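Local coordinates for protein 4-hydroxy-3-methylbut-2-enyl diphosphate reductase (Aquifex aeolicus, PDB 3DNF) that catalyses the last step of the non-mevalonate isoprenoid pathway, reductively converting HMBPP into isopentenyl and dimethylallyl diphosphate with the help of an iron-sulfur cluster, at residues I260-G263 and A264-D268. Numbering follows the deposited sequence.
Sequences ISAG and ASTPD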
loop_
_atom_site.group_PDB
_atom_site.type_symbol
_atom_site.label_atom_id
_atom_site.label_comp_id
_atom_site.label_asym_id
_atom_site.label_seq_id
_atom_site.Cartn_x
_atom_site.Cartn_y
_atom_site.Cartn_z
ATOM N N ILE B 260 14.482 33.913 3.529
ATOM C CA ILE B 260 13.071 34.163 3.227
ATOM C C ILE B 260 12.463 32.981 2.490
ATOM O O ILE B 260 13.010 32.490 1.485
ATOM C CB ILE B 260 12.848 35.426 2.346
ATOM C CG1 ILE B 260 13.419 36.683 3.009
ATOM C CG2 ILE B 260 11.361 35.615 2.033
ATOM C CD1 ILE B 260 13.368 37.920 2.110
ATOM N N SER B 261 11.320 32.525 2.984
ATOM C CA SER B 261 10.474 31.672 2.169
ATOM C C SER B 261 9.035 32.121 2.239
ATOM O O SER B 261 8.701 33.082 2.934
ATOM C CB SER B 261 10.607 30.208 2.554
ATOM O OG SER B 261 10.104 29.406 1.499
ATOM N N ALA B 262 8.185 31.422 1.496
ATOM C CA ALA B 262 6.772 31.776 1.401
ATOM C C ALA B 262 5.960 30.543 1.109
ATOM O O ALA B 262 6.459 29.621 0.453
ATOM C CB ALA B 262 6.558 32.806 0.295
ATOM N N GLY B 263 4.709 30.553 1.575
ATOM C CA GLY B 263 3.719 29.504 1.299
ATOM C C GLY B 263 3.262 29.486 -0.165
ATOM O O GLY B 263 3.642 30.344 -0.962
ATOM N N ALA B 264 2.448 28.493 -0.496
ATOM C CA ALA B 264 2.035 28.225 -1.864
ATOM C C ALA B 264 1.156 29.322 -2.460
ATOM O O ALA B 264 0.964 29.365 -3.660
ATOM C CB ALA B 264 1.313 26.890 -1.942
ATOM N N SER B 265 0.634 30.206 -1.633
ATOM C CA SER B 265 -0.274 31.239 -2.119
ATOM C C SER B 265 0.370 32.615 -2.214
ATOM O O SER B 265 -0.335 33.623 -2.364
ATOM C CB SER B 265 -1.535 31.271 -1.246
ATOM O OG SER B 265 -2.366 30.168 -1.562
ATOM N N THR B 266 1.698 32.667 -2.106
ATOM C CA THR B 266 2.427 33.939 -2.117
ATOM C C THR B 266 3.084 34.187 -3.477
ATOM O O THR B 266 3.954 33.421 -3.904
ATOM C CB THR B 266 3.459 34.014 -0.957
ATOM O OG1 THR B 266 2.769 33.833 0.286
ATOM C CG2 THR B 266 4.200 35.393 -0.914
ATOM N N PRO B 267 2.671 35.273 -4.158
ATOM C CA PRO B 267 3.273 35.618 -5.428
ATOM C C PRO B 267 4.658 36.225 -5.196
ATOM O O PRO B 267 4.956 36.734 -4.103
ATOM C CB PRO B 267 2.313 36.671 -5.995
ATOM C CG PRO B 267 1.704 37.295 -4.798
ATOM C CD PRO B 267 1.587 36.203 -3.796
ATOM N N ASP B 268 5.487 36.148 -6.225
ATOM C CA ASP B 268 6.851 36.675 -6.161
ATOM C C ASP B 268 6.950 38.164 -5.880
ATOM O O ASP B 268 7.957 38.616 -5.333
ATOM C CB ASP B 268 7.571 36.378 -7.470
ATOM C CG ASP B 268 7.943 34.913 -7.613
ATOM O OD1 ASP B 268 7.880 34.174 -6.598
ATOM O OD2 ASP B 268 8.313 34.513 -8.741
#
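Gly263 and Thr266 close a type I beta turn where strand 257-262 gives out: the backbone N of Thr266 donates a hydrogen bond to the carbonyl O of Gly263, 3.2 Å away. Inside this turn the N of Ser265 also lies close to Gly263 O, yet at too poor an angle to bond.

The chain's reversal brings Thr266 back over the end of the strand. Its CB comes to 3.6 Å from CB of Ala262, and its methyl CG2 lies 3.7 Å from the same carbon, so the aliphatic side of the threonine rests on the alanine methyl. The first torsion (chi1 -58°) sets CG2 anti to the backbone N and leaves OG1 beside that N. A side chain as short as that of Ala262 suits this spot, since Thr266 packs against its methyl at close to van der Waals distance; Ile216 and Ile271 touch both residues and extend the apolar patch into strand 212-216 and helix 268-281.

Gly263 is buried close to Ser221, a predicted ligand-binding residue, and having no side chain suits so tight a place. The CB of Ala264 points away from residues 260-263, though it still lies 3.7 Å from Gly263 C; this small methyl touches Arg199 of helix 195-206 and fits a position about 6 Å from the iron-sulfur cluster. Ser265 likewise faces away from the strand, and its carbonyl O accepts a hydrogen bond from Asn43 ND2. Pro267 then takes the N-cap position of helix 268-281, where its ring restricts phi and the helix's bonding pattern needs no N-H. This is the strand-turn-helix connection of an open alpha/beta domain, made at the C-terminal end of the strands of a parallel sheet, where Ser265 is predicted to bind HMBPP and the product diphosphates, as is His42 nearby.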